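Local atomic coordinates of Alr4995 protein (Nostoc sp., PDB entry 6LRF), a protein that acts as a bifunctional arginine dihydrolase and ornithine cyclodeaminase, probably converting arginine to ornithine and ammonia and then ornithine to proline. Residues Phe380-Tyr386 and Gln402-Ile408; Glu362-Lys366 and Leu438-Thr442; Val370-Ala376 and Leu424-Ala429; Glu344-Ser348 and His554-Leu558; Ser297-Arg302 and Glu447-Gln451. One frame throughout, in Å; residues are numbered along the deposited sequence.

Followed from the N terminus, the first contact met is contact 5, where the start of helix 299-310 meets the end of helix 446-449. Helix 340-352 comes next, and contact 4 pairs it with helix 554-567 of the Rossmann-fold region; because 447-451 lies between those partners in sequence, contacts 4 and 5 cross. Inside both loops sit the other three, nested in turn: contact 2 joins 362-366 to 438-442, contact 3 lies within it, and contact 1 is innermost. These three join connecting loops and edge strands of the mixed sheet that runs from strand 366-369 to strand 440-442. Contact 1 touches contact 4 through Asp405 and His554, tying that sheet to the Rossmann-fold region.

Contact 1 (Phe380-Tyr386 and Gln402-Ile408); sequences FYVSTIY and QRMDGAI
Ser383 and Gly406 face each other through two bonds where the loop before strand 388-392 runs beside the turn that leads into strand 407-413 of the mixed sheet. Ser383 N donates to Gly406 O at 3.0 Å and nearly straight (173°), and Asp405 N returns a bond to Ser383 O from above the carbonyl plane. The Ser383 hydroxyl, set between its own backbone N and carbonyl carbon (chi1 59°), works in both directions: OG donates to Arg403 O at 2.7 Å and accepts from Gly406 N at 2.8 Å. One buried side-chain oxygen thus fixes two peptide groups of the turn.

Gln402 bends at chi2 (74°) to bring NE2 to Thr384 O at 2.7 Å, with the acceptor close to the plane of the amide. Its CD lies 3.3 Å from Tyr386 O. Replacing it with an alanine would probably leave Thr384 O without this donor and open a gap beside the backbone of Thr384 and Tyr386.

Apolar contacts flank the polar centre. Ile385 CG2 meets the methyl of selenomethionine Met404 (CE) at 3.6 Å, the two side chains lying alongside each other, and Tyr381 runs beside Ile408, whose CD1 approaches the ring obliquely. Waters bridge the segments as well: one links Tyr381 O to Ile408 N, while another donates to Ser383 O at 2.7 Å and to Asp405 OD1 at 3.0 Å. Farther out, Ile385 and Met404 pack against a second subunit, and a hydrogen bond joins His554 ND1 of helix 554-567 to Asp405 OD1.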
# COMPACT_ATOMS: atom_id res chain seq x y z
N PHE B 380 24.95 -25.56 19.94
CA PHE B 380 25.32 -25.92 18.57
C PHE B 380 25.46 -24.67 17.71
O PHE B 380 24.72 -23.69 17.87
CB PHE B 380 24.29 -26.89 17.95
CG PHE B 380 22.92 -26.29 17.77
CD1 PHE B 380 22.07 -26.16 18.85
CD2 PHE B 380 22.49 -25.88 16.52
CE1 PHE B 380 20.82 -25.61 18.70
CE2 PHE B 380 21.21 -25.34 16.35
CZ PHE B 380 20.38 -25.21 17.44
N TYR B 381 26.45 -24.68 16.82
CA TYR B 381 26.61 -23.58 15.91
C TYR B 381 25.50 -23.63 14.85
O TYR B 381 25.10 -24.72 14.40
CB TYR B 381 28.00 -23.62 15.27
CG TYR B 381 28.16 -22.69 14.09
CD1 TYR B 381 28.48 -21.35 14.26
CD2 TYR B 381 28.03 -23.18 12.80
CE1 TYR B 381 28.64 -20.49 13.15
CE2 TYR B 381 28.18 -22.34 11.69
CZ TYR B 381 28.47 -21.01 11.87
OH TYR B 381 28.62 -20.23 10.73
N VAL B 382 24.99 -22.46 14.49
CA VAL B 382 23.92 -22.36 13.51
C VAL B 382 24.45 -21.97 12.13
O VAL B 382 25.02 -20.90 11.96
CB VAL B 382 22.86 -21.34 13.95
CG1 VAL B 382 21.72 -21.25 12.89
CG2 VAL B 382 22.29 -21.73 15.30
N SER B 383 24.25 -22.84 11.15
CA SER B 383 24.80 -22.61 9.82
C SER B 383 24.09 -21.49 9.07
O SER B 383 22.96 -21.11 9.38
CB SER B 383 24.73 -23.89 8.99
OG SER B 383 23.38 -24.29 8.89
N THR B 384 24.80 -20.96 8.08
CA THR B 384 24.32 -19.85 7.25
C THR B 384 24.18 -20.36 5.81
O THR B 384 24.44 -21.54 5.54
CB THR B 384 25.30 -18.67 7.29
OG1 THR B 384 26.53 -19.04 6.65
CG2 THR B 384 25.61 -18.30 8.75
N ILE B 385 23.81 -19.49 4.88
CA ILE B 385 23.73 -19.92 3.49
C ILE B 385 25.11 -20.03 2.85
O ILE B 385 25.25 -20.59 1.75
CB ILE B 385 22.87 -18.98 2.62
CG1 ILE B 385 23.57 -17.62 2.45
CG2 ILE B 385 21.47 -18.82 3.20
CD1 ILE B 385 22.85 -16.65 1.50
N TYR B 386 26.13 -19.49 3.51
CA TYR B 386 27.42 -19.28 2.85
C TYR B 386 28.37 -20.46 2.95
O TYR B 386 28.33 -21.19 3.93
CB TYR B 386 28.10 -18.03 3.42
CG TYR B 386 27.29 -16.81 3.14
CD1 TYR B 386 27.22 -16.30 1.84
CD2 TYR B 386 26.58 -16.17 4.14
CE1 TYR B 386 26.47 -15.19 1.56
CE2 TYR B 386 25.82 -15.05 3.87
CZ TYR B 386 25.77 -14.56 2.58
OH TYR B 386 25.01 -13.44 2.29
N GLN B 402 25.30 -27.36 2.31
CA GLN B 402 25.13 -26.12 3.06
C GLN B 402 23.72 -25.57 2.96
O GLN B 402 23.17 -25.47 1.87
CB GLN B 402 26.13 -25.07 2.56
CG GLN B 402 26.19 -23.81 3.42
CD GLN B 402 26.91 -24.04 4.74
OE1 GLN B 402 27.91 -24.76 4.80
NE2 GLN B 402 26.42 -23.40 5.80
N ARG B 403 23.12 -25.24 4.09
CA ARG B 403 21.93 -24.40 4.10
C ARG B 403 21.84 -23.67 5.43
O ARG B 403 22.50 -24.05 6.40
CB ARG B 403 20.65 -25.20 3.86
CG ARG B 403 20.42 -26.31 4.82
CD ARG B 403 18.91 -26.64 4.86
NE ARG B 403 18.22 -25.65 5.67
CZ ARG B 403 16.91 -25.58 5.85
NH1 ARG B 403 16.10 -26.45 5.27
NH2 ARG B 403 16.42 -24.62 6.62
N MSE B 404 21.02 -22.64 5.47
CA MSE B 404 20.89 -21.90 6.72
C MSE B 404 20.10 -22.70 7.74
O MSE B 404 19.33 -23.60 7.38
CB MSE B 404 20.22 -20.54 6.48
CG MSE B 404 18.77 -20.66 6.10
SE MSE B 404 17.88 -18.90 6.20
CE MSE B 404 19.44 -17.73 5.94
N ASP B 405 20.32 -22.36 9.00
CA ASP B 405 19.54 -22.85 10.13
C ASP B 405 19.71 -24.34 10.34
O ASP B 405 18.80 -25.01 10.82
CB ASP B 405 18.07 -22.50 9.95
CG ASP B 405 17.80 -21.00 10.06
OD1 ASP B 405 18.65 -20.28 10.63
OD2 ASP B 405 16.76 -20.55 9.55
N GLY B 406 20.89 -24.86 10.01
CA GLY B 406 21.19 -26.24 10.32
C GLY B 406 22.25 -26.35 11.39
O GLY B 406 22.75 -25.32 11.89
N ALA B 407 22.59 -27.58 11.77
CA ALA B 407 23.77 -27.85 12.56
C ALA B 407 24.83 -28.46 11.64
O ALA B 407 24.53 -28.93 10.55
CB ALA B 407 23.45 -28.78 13.72
N ILE B 408 26.08 -28.46 12.08
CA ILE B 408 27.12 -29.07 11.27
C ILE B 408 27.61 -30.34 11.95
O ILE B 408 28.15 -30.29 13.05
CB ILE B 408 28.28 -28.10 11.04
CG1 ILE B 408 27.76 -26.83 10.35
CG2 ILE B 408 29.38 -28.74 10.20
CD1 ILE B 408 28.84 -25.83 10.03
O HOH W 1 26.49 -27.14 14.53
O HOH W 2 27.80 -21.59 8.15
O HOH W 3 21.29 -19.03 9.89

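Contact 2 (Glu362-Lys366 and Leu438-Thr442); sequences ERDAK and LGIRT
Over the centre of one face of the Arg363 guanidinium sits Leu438 CD1, 3.5 Å above the plane. This is the main side-chain contact between the loop leading to strand 366-369 and the residues just before strand 440-442, the two edge strands of the mixed sheet. The bend of the arginine at chi3 (65°) turns its flat end across the methyl, an apolar contact to a charged group.

Backbone packing is close at Gly439. Arg363 O lies 3.2 Å from Gly439 CA, and a beta carbon at this glycine would collide with Ala365 N and Arg363 O; its positive phi (64°) also favours glycine. Beside it, Ala365 CA makes a CH...O contact with Leu438 O at 3.2 Å.

Water replaces direct hydrogen bonds, of which there are none. One molecule accepts from Lys366 N and donates to Leu438 O; a second accepts from Gly439 N and, weakly, from Arg363 N.

The charged pair is loose: Glu362 OE1 is 3.8 Å from Arg441 NH2, a long salt bridge with the two planes 75° apart, and a third water accepts from Arg441 NH2 and donates weakly to Glu362 OE1. Stronger partners hold both ends, Trp396 and Arg391 for Glu362 OE2 and Glu389 for Arg441 NE. The direct attraction between Glu362 and Arg441 is therefore likely to be modest, with close fit and bridging water doing much of the joining.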
# COMPACT_ATOMS: atom_id res chain seq x y z
N GLU B 362 44.28 -19.85 15.73
CA GLU B 362 43.44 -20.89 15.14
C GLU B 362 43.33 -22.08 16.09
O GLU B 362 44.33 -22.53 16.65
CB GLU B 362 44.01 -21.36 13.80
CG GLU B 362 43.67 -20.51 12.59
CD GLU B 362 43.94 -21.24 11.27
OE1 GLU B 362 43.80 -20.62 10.19
OE2 GLU B 362 44.28 -22.44 11.30
N ARG B 363 42.12 -22.59 16.25
CA ARG B 363 41.90 -23.78 17.05
C ARG B 363 40.86 -24.68 16.38
O ARG B 363 40.16 -24.24 15.47
CB ARG B 363 41.47 -23.39 18.47
CG ARG B 363 42.62 -22.82 19.29
CD ARG B 363 42.12 -22.16 20.53
NE ARG B 363 41.51 -23.15 21.41
CZ ARG B 363 40.68 -22.86 22.41
NH1 ARG B 363 40.38 -21.59 22.68
NH2 ARG B 363 40.17 -23.84 23.15
N ASP B 364 40.79 -25.93 16.82
CA ASP B 364 39.81 -26.88 16.30
C ASP B 364 38.41 -26.51 16.78
O ASP B 364 38.25 -26.03 17.91
CB ASP B 364 40.14 -28.32 16.73
CG ASP B 364 41.45 -28.82 16.13
OD1 ASP B 364 41.95 -28.20 15.16
OD2 ASP B 364 41.97 -29.84 16.62
N ALA B 365 37.41 -26.73 15.94
CA ALA B 365 36.03 -26.56 16.37
C ALA B 365 35.73 -27.53 17.50
O ALA B 365 36.19 -28.67 17.49
CB ALA B 365 35.07 -26.78 15.19
N LYS B 366 34.97 -27.09 18.50
CA LYS B 366 34.57 -27.99 19.57
C LYS B 366 33.41 -28.87 19.13
O LYS B 366 32.49 -28.40 18.47
CB LYS B 366 34.19 -27.20 20.82
CG LYS B 366 35.19 -26.09 21.12
CD LYS B 366 35.62 -26.05 22.59
CE LYS B 366 34.55 -25.40 23.46
NZ LYS B 366 35.16 -24.81 24.70
N LEU B 438 34.51 -21.65 17.69
CA LEU B 438 35.90 -21.84 17.27
C LEU B 438 36.00 -22.70 16.02
O LEU B 438 35.14 -23.54 15.75
CB LEU B 438 36.71 -22.50 18.39
CG LEU B 438 36.86 -21.69 19.68
CD1 LEU B 438 37.56 -22.53 20.74
CD2 LEU B 438 37.63 -20.43 19.37
N GLY B 439 37.06 -22.48 15.25
CA GLY B 439 37.39 -23.35 14.13
C GLY B 439 36.35 -23.34 13.04
O GLY B 439 36.06 -24.38 12.44
N ILE B 440 35.79 -22.17 12.77
CA ILE B 440 34.81 -22.00 11.70
C ILE B 440 35.15 -20.76 10.90
O ILE B 440 35.38 -19.69 11.46
CB ILE B 440 33.38 -21.88 12.25
CG1 ILE B 440 33.06 -23.04 13.19
CG2 ILE B 440 32.35 -21.82 11.10
CD1 ILE B 440 32.02 -22.74 14.24
N ARG B 441 35.20 -20.89 9.58
CA ARG B 441 35.38 -19.71 8.75
C ARG B 441 34.49 -19.81 7.51
O ARG B 441 34.10 -20.91 7.11
CB ARG B 441 36.85 -19.53 8.35
CG ARG B 441 37.38 -20.62 7.43
CD ARG B 441 38.89 -20.48 7.31
NE ARG B 441 39.46 -21.46 6.38
CZ ARG B 441 40.77 -21.71 6.28
NH1 ARG B 441 41.20 -22.61 5.41
NH2 ARG B 441 41.63 -21.08 7.05
N THR B 442 34.17 -18.67 6.93
CA THR B 442 33.42 -18.63 5.69
C THR B 442 34.40 -18.58 4.52
O THR B 442 35.56 -18.20 4.70
CB THR B 442 32.49 -17.42 5.63
OG1 THR B 442 31.58 -17.58 4.54
CG2 THR B 442 33.31 -16.16 5.40
O HOH W 4 41.25 -18.69 9.27
O HOH W 5 39.30 -20.84 15.98
O HOH W 6 33.76 -24.49 18.02

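Contact 3 (Val370-Ala376 and Leu424-Ala429); sequences VIQDGVA and LRDLKA
Ala429 N donates to Asp373 OD1 at 3.0 Å in an almost straight line (177°), reaching the oxygen nearly along its C-O axis. The bond helps to hold a type II beta turn, Gln372 to Val375, against the connection between strands 416-422 and 432-435 of the mixed sheet. A second one follows within the turn, where Gly374 N gives its hydrogen to Leu427 O at 2.8 Å, tilted from the carbonyl plane.

Weaker CH...O contacts run beside these bonds. Gly374 CA comes to 3.2 Å from Leu424 O, the carbonyl that also accepts from Leu427 N, just past the 3-10 segment 424-426, and Ala429 CA approaches Val370 O. Gly374 occupies the third position of the turn, where its positive phi (73°) suits a glycine.

The apolar group gathers around Leu427. Its CD1 meets Ala376 CB at 3.6 Å, and Leu424 CD2 touches the same methyl. Val370 crosses Leu427 at about a right angle, CG2 against CB, while its CB and CG1 lie against Lys428 O. A glycine in place of Val370 would probably open a gap beside Leu427 CB and Lys428 O and leave this end of the loop less firmly packed. Beyond the pair, Leu424 also rests on helix 554-567.

Asp373 OD2 remains 5.1 Å from Lys428 NZ, so opposite charges are near without touching. Within this contact the carboxylate is thus probably held mainly by the Ala429 amide, with the lysine adding only a diffuse attraction.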
# COMPACT_ATOMS: atom_id res chain seq x y z
N VAL B 370 25.43 -35.74 19.59
CA VAL B 370 23.98 -35.85 19.65
C VAL B 370 23.62 -37.02 20.57
O VAL B 370 24.18 -38.11 20.41
CB VAL B 370 23.38 -36.07 18.23
CG1 VAL B 370 21.89 -36.33 18.31
CG2 VAL B 370 23.68 -34.90 17.33
N ILE B 371 22.71 -36.82 21.52
CA ILE B 371 22.32 -37.94 22.39
C ILE B 371 20.86 -38.37 22.19
O ILE B 371 20.48 -39.48 22.54
CB ILE B 371 22.54 -37.62 23.88
CG1 ILE B 371 21.83 -36.33 24.28
CG2 ILE B 371 24.04 -37.56 24.21
CD1 ILE B 371 22.26 -35.83 25.63
N GLN B 372 20.06 -37.49 21.62
CA GLN B 372 18.63 -37.73 21.40
C GLN B 372 18.32 -37.44 19.93
O GLN B 372 18.59 -36.32 19.47
CB GLN B 372 17.82 -36.85 22.35
CG GLN B 372 16.33 -36.97 22.26
CD GLN B 372 15.64 -36.07 23.27
OE1 GLN B 372 16.28 -35.47 24.14
NE2 GLN B 372 14.31 -35.95 23.15
N ASP B 373 17.81 -38.43 19.20
CA ASP B 373 17.45 -38.24 17.79
C ASP B 373 16.73 -36.91 17.53
O ASP B 373 15.77 -36.59 18.22
CB ASP B 373 16.54 -39.38 17.31
CG ASP B 373 17.31 -40.58 16.81
OD1 ASP B 373 18.55 -40.64 17.01
OD2 ASP B 373 16.66 -41.47 16.23
N GLY B 374 17.20 -36.14 16.54
CA GLY B 374 16.54 -34.90 16.17
C GLY B 374 16.71 -33.75 17.16
O GLY B 374 15.93 -32.82 17.17
N VAL B 375 17.75 -33.83 18.00
CA VAL B 375 18.03 -32.77 18.97
C VAL B 375 19.53 -32.49 18.92
O VAL B 375 20.32 -33.41 19.00
CB VAL B 375 17.59 -33.17 20.41
CG1 VAL B 375 18.05 -32.14 21.44
CG2 VAL B 375 16.08 -33.37 20.49
N ALA B 376 19.93 -31.24 18.75
CA ALA B 376 21.36 -30.90 18.73
C ALA B 376 21.83 -30.68 20.16
O ALA B 376 21.02 -30.35 21.03
CB ALA B 376 21.61 -29.67 17.87
N LEU B 424 17.87 -29.91 12.09
CA LEU B 424 17.85 -30.47 13.44
C LEU B 424 17.17 -31.83 13.50
O LEU B 424 17.70 -32.76 14.12
CB LEU B 424 17.14 -29.52 14.40
CG LEU B 424 17.78 -28.15 14.63
CD1 LEU B 424 16.95 -27.33 15.61
CD2 LEU B 424 19.19 -28.29 15.14
N ARG B 425 16.00 -31.96 12.88
CA ARG B 425 15.23 -33.20 13.00
C ARG B 425 15.91 -34.39 12.33
O ARG B 425 15.55 -35.53 12.59
CB ARG B 425 13.81 -33.01 12.42
CG ARG B 425 13.74 -32.77 10.92
CD ARG B 425 12.30 -32.86 10.44
NE ARG B 425 12.16 -32.71 8.99
CZ ARG B 425 11.78 -31.59 8.40
NH1 ARG B 425 11.51 -30.53 9.15
NH2 ARG B 425 11.66 -31.51 7.09
N ASP B 426 16.91 -34.15 11.49
CA ASP B 426 17.65 -35.24 10.84
C ASP B 426 18.91 -35.69 11.59
O ASP B 426 19.64 -36.55 11.11
CB ASP B 426 18.07 -34.87 9.42
CG ASP B 426 16.89 -34.70 8.47
OD1 ASP B 426 15.79 -35.24 8.75
OD2 ASP B 426 17.06 -34.03 7.42
N LEU B 427 19.18 -35.08 12.75
CA LEU B 427 20.36 -35.48 13.51
C LEU B 427 20.11 -36.83 14.18
O LEU B 427 19.01 -37.09 14.65
CB LEU B 427 20.72 -34.43 14.56
CG LEU B 427 21.19 -33.07 14.06
CD1 LEU B 427 21.28 -32.07 15.21
CD2 LEU B 427 22.51 -33.19 13.36
N LYS B 428 21.13 -37.68 14.20
CA LYS B 428 21.00 -39.00 14.84
C LYS B 428 21.90 -39.13 16.06
O LYS B 428 23.05 -38.67 16.03
CB LYS B 428 21.33 -40.10 13.83
CG LYS B 428 20.34 -40.20 12.68
CD LYS B 428 19.04 -40.84 13.15
CE LYS B 428 18.10 -41.16 11.97
NZ LYS B 428 17.42 -39.95 11.43
N ALA B 429 21.39 -39.76 17.12
CA ALA B 429 22.19 -40.08 18.30
C ALA B 429 23.57 -40.64 17.90
O ALA B 429 23.67 -41.51 17.03
CB ALA B 429 21.44 -41.06 19.21

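Contact 4 (Glu344-Ser348 and His554-Leu558); sequences EEIIS and HRHHL
Glu344 begins the contact by laying its CB over one face of the Arg555 guanidinium, 3.6 Å from NH2. Its carboxylate also reaches that nitrogen, but OE1 stays 3.8 Å away, a long salt bridge with the two planes 59° apart. These residues belong to helices 340-352 and 554-567, the latter in the Rossmann-fold region; the short helical segments have axes 11.5 Å apart at closest approach and directions 120° apart, so side chains span the interval.

Glu345 follows, its CG anti to the backbone N (chi1 -170°) and its chain bent at chi2, which takes the carboxylate past Arg555 in the opposite direction. OE2 lies 3.9 Å from Arg555 CB. OE1 comes to 3.5 Å from His556 NE2, the carboxylate and ring planes nearly perpendicular, while His556 ND1 has its hydrogen bond with Thr538.

One helical turn after Glu344, Ser348 donates OG to Glu344 O at 2.9 Å, and its backbone N reaches the same oxygen from the opposite face of the carbonyl plane. That bond fixes the hydroxyl beside Arg555, with OG 3.5 Å from CD.

Arg555 thus inserts between the residues of one helix face, with Asp379 as a further weak ionic partner of NH2. Its side chain has a serine hydroxyl and two acidic neighbours around it, probably a favourable setting for the positive charge, yet no clear hydrogen bond crosses between the two helices here.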
# COMPACT_ATOMS: atom_id res chain seq x y z
N GLU B 344 29.65 -15.13 21.47
CA GLU B 344 29.31 -16.11 20.45
C GLU B 344 28.40 -15.52 19.39
O GLU B 344 28.52 -15.82 18.19
CB GLU B 344 28.63 -17.32 21.08
CG GLU B 344 29.52 -18.13 21.99
CD GLU B 344 28.80 -19.34 22.54
OE1 GLU B 344 27.83 -19.17 23.31
OE2 GLU B 344 29.20 -20.46 22.16
N GLU B 345 27.46 -14.69 19.83
CA GLU B 345 26.55 -14.06 18.90
C GLU B 345 27.33 -13.13 17.94
O GLU B 345 27.10 -13.14 16.72
CB GLU B 345 25.49 -13.29 19.67
CG GLU B 345 24.34 -12.80 18.81
CD GLU B 345 23.13 -13.73 18.83
OE1 GLU B 345 22.80 -14.29 19.91
OE2 GLU B 345 22.51 -13.88 17.75
N ILE B 346 28.27 -12.37 18.49
CA ILE B 346 29.10 -11.46 17.71
C ILE B 346 29.98 -12.21 16.73
O ILE B 346 30.03 -11.88 15.54
CB ILE B 346 29.99 -10.58 18.63
CG1 ILE B 346 29.13 -9.59 19.43
CG2 ILE B 346 31.06 -9.85 17.82
CD1 ILE B 346 29.85 -9.00 20.64
N ILE B 347 30.70 -13.21 17.21
CA ILE B 347 31.61 -13.97 16.37
C ILE B 347 30.84 -14.68 15.24
O ILE B 347 31.34 -14.76 14.11
CB ILE B 347 32.42 -14.97 17.21
CG1 ILE B 347 33.26 -14.21 18.24
CG2 ILE B 347 33.31 -15.83 16.32
CD1 ILE B 347 34.19 -13.19 17.63
N SER B 348 29.63 -15.16 15.53
CA SER B 348 28.80 -15.77 14.49
C SER B 348 28.51 -14.78 13.36
O SER B 348 28.56 -15.13 12.19
CB SER B 348 27.48 -16.29 15.07
OG SER B 348 27.71 -17.39 15.92
N HIS B 554 19.00 -15.49 14.34
CA HIS B 554 18.66 -16.88 14.03
C HIS B 554 19.05 -17.80 15.19
O HIS B 554 18.33 -18.75 15.49
CB HIS B 554 19.32 -17.32 12.72
CG HIS B 554 18.60 -16.83 11.50
ND1 HIS B 554 17.76 -17.64 10.76
CD2 HIS B 554 18.59 -15.62 10.89
CE1 HIS B 554 17.26 -16.94 9.75
NE2 HIS B 554 17.75 -15.72 9.81
N ARG B 555 20.15 -17.50 15.87
CA ARG B 555 20.62 -18.30 16.99
C ARG B 555 19.56 -18.44 18.10
O ARG B 555 19.25 -19.55 18.54
CB ARG B 555 21.93 -17.72 17.56
CG ARG B 555 23.18 -17.99 16.68
CD ARG B 555 24.44 -17.36 17.27
NE ARG B 555 24.73 -17.84 18.62
CZ ARG B 555 25.47 -18.91 18.89
NH1 ARG B 555 26.00 -19.62 17.89
NH2 ARG B 555 25.70 -19.28 20.14
N HIS B 556 18.99 -17.32 18.54
CA HIS B 556 17.95 -17.36 19.56
C HIS B 556 16.74 -18.17 19.08
O HIS B 556 16.13 -18.91 19.86
CB HIS B 556 17.51 -15.94 19.94
CG HIS B 556 18.45 -15.24 20.88
ND1 HIS B 556 18.13 -14.06 21.52
CD2 HIS B 556 19.71 -15.55 21.27
CE1 HIS B 556 19.14 -13.68 22.28
NE2 HIS B 556 20.11 -14.57 22.15
N HIS B 557 16.40 -18.02 17.81
CA HIS B 557 15.25 -18.71 17.21
C HIS B 557 15.43 -20.23 17.16
O HIS B 557 14.57 -20.99 17.60
CB HIS B 557 15.01 -18.16 15.81
CG HIS B 557 13.63 -18.40 15.30
ND1 HIS B 557 12.52 -17.76 15.81
CD2 HIS B 557 13.18 -19.22 14.31
CE1 HIS B 557 11.44 -18.17 15.16
NE2 HIS B 557 11.81 -19.05 14.25
N LEU B 558 16.56 -20.66 16.60
CA LEU B 558 16.93 -22.07 16.52
C LEU B 558 17.13 -22.68 17.91
O LEU B 558 16.78 -23.84 18.12
CB LEU B 558 18.20 -22.24 15.69
CG LEU B 558 17.98 -22.55 14.21
CD1 LEU B 558 17.42 -23.97 14.05
CD2 LEU B 558 17.05 -21.53 13.58

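Contact 5 (Ser297-Arg302 and Glu447-Gln451); sequences SGLINR and ESREQ
Arg302 reaches across to Gln451 by a chain that is extended at chi2 and bent at chi3 (-69°), which brings NH2 to 3.3 Å from Gln451 CB. Leu299 swings its CG away from the backbone N (chi1 -170°), and its two methyls then divide the work: CD1 abuts Arg449 O at 3.4 Å, and CD2 lies 3.5 Å from Arg449 NH2. The guanidinium of Arg302 has Glu450 CA at its edge, near its plane, and is inclined 58° to the amide of Gln451.

The contact brings the start of helix 299-310 against the end of helix 446-449. Gly298 holds the N-cap position with positive phi, and Ser297 forms an ST turn just before the helix, its OG accepting from Leu299 N at 3.3 Å. Ser297 OG is also bonded to His293 O, and His293 ND1 in turn pairs with Glu450 OE1.

Arg449 has its guanidinium held by Glu291 O and Leu353 O, which keeps the group beside Leu299. Just before helix 299-310, Ser297 CB receives the aliphatic part of Glu450, with Glu450 CG at 3.6 Å.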
# COMPACT_ATOMS: atom_id res chain seq x y z
N SER B 297 34.20 -0.67 0.61
CA SER B 297 33.10 -1.62 0.63
C SER B 297 32.23 -1.41 1.87
O SER B 297 31.09 -1.87 1.93
CB SER B 297 33.61 -3.05 0.58
OG SER B 297 34.39 -3.37 1.72
N GLY B 298 32.78 -0.69 2.86
CA GLY B 298 32.11 -0.50 4.13
C GLY B 298 32.06 -1.79 4.95
O GLY B 298 31.30 -1.89 5.92
N LEU B 299 32.86 -2.77 4.55
CA LEU B 299 32.96 -4.03 5.27
C LEU B 299 33.38 -3.78 6.73
O LEU B 299 32.75 -4.29 7.65
CB LEU B 299 33.96 -4.96 4.57
CG LEU B 299 34.02 -6.42 5.04
CD1 LEU B 299 32.64 -7.04 5.02
CD2 LEU B 299 34.97 -7.20 4.13
N ILE B 300 34.43 -2.98 6.92
CA ILE B 300 34.91 -2.68 8.26
C ILE B 300 33.79 -2.04 9.07
O ILE B 300 33.61 -2.34 10.25
CB ILE B 300 36.16 -1.74 8.23
CG1 ILE B 300 36.67 -1.46 9.64
CG2 ILE B 300 35.87 -0.42 7.51
CD1 ILE B 300 37.24 -2.67 10.31
N ASN B 301 32.99 -1.22 8.40
CA ASN B 301 31.99 -0.40 9.06
C ASN B 301 30.79 -1.28 9.46
O ASN B 301 30.22 -1.11 10.54
CB ASN B 301 31.59 0.77 8.13
CG ASN B 301 30.24 1.37 8.46
OD1 ASN B 301 29.97 1.75 9.60
ND2 ASN B 301 29.38 1.47 7.44
N ARG B 302 30.44 -2.24 8.62
CA ARG B 302 29.38 -3.18 8.97
C ARG B 302 29.78 -4.09 10.13
O ARG B 302 28.96 -4.41 10.98
CB ARG B 302 29.01 -4.03 7.75
CG ARG B 302 28.02 -3.36 6.81
CD ARG B 302 27.82 -4.18 5.53
NE ARG B 302 29.03 -4.19 4.70
CZ ARG B 302 29.13 -4.79 3.52
NH1 ARG B 302 30.27 -4.73 2.84
NH2 ARG B 302 28.09 -5.44 3.00
N GLU B 447 33.81 -10.47 -4.11
CA GLU B 447 32.65 -9.67 -4.52
C GLU B 447 31.44 -9.93 -3.61
O GLU B 447 30.60 -9.04 -3.42
CB GLU B 447 32.30 -9.96 -5.99
CG GLU B 447 31.21 -11.00 -6.21
CD GLU B 447 30.95 -11.31 -7.69
OE1 GLU B 447 31.03 -10.37 -8.52
OE2 GLU B 447 30.65 -12.47 -8.02
N SER B 448 31.37 -11.12 -3.02
CA SER B 448 30.26 -11.48 -2.14
C SER B 448 30.31 -10.74 -0.79
O SER B 448 29.34 -10.07 -0.41
CB SER B 448 30.23 -12.99 -1.89
OG SER B 448 29.19 -13.33 -0.98
N ARG B 449 31.44 -10.87 -0.07
CA ARG B 449 31.59 -10.24 1.25
C ARG B 449 31.45 -8.72 1.17
O ARG B 449 31.10 -8.06 2.15
CB ARG B 449 32.95 -10.59 1.89
CG ARG B 449 33.27 -12.08 1.96
CD ARG B 449 34.57 -12.37 2.72
NE ARG B 449 35.72 -11.67 2.15
CZ ARG B 449 36.48 -10.79 2.82
NH1 ARG B 449 37.50 -10.20 2.20
NH2 ARG B 449 36.22 -10.48 4.09
N GLU B 450 31.73 -8.17 -0.01
CA GLU B 450 31.68 -6.72 -0.24
C GLU B 450 30.48 -6.34 -1.11
O GLU B 450 30.49 -6.55 -2.32
CB GLU B 450 32.99 -6.24 -0.89
CG GLU B 450 34.24 -6.50 -0.02
CD GLU B 450 35.55 -6.20 -0.75
OE1 GLU B 450 35.51 -5.50 -1.78
OE2 GLU B 450 36.62 -6.67 -0.28
N GLN B 451 29.43 -5.80 -0.47
CA GLN B 451 28.21 -5.40 -1.17
C GLN B 451 28.48 -4.32 -2.21
O GLN B 451 27.63 -4.03 -3.06
CB GLN B 451 27.18 -4.88 -0.16
CG GLN B 451 27.25 -3.38 0.04
CD GLN B 451 26.06 -2.83 0.80
OE1 GLN B 451 25.24 -3.57 1.33
NE2 GLN B 451 25.97 -1.50 0.84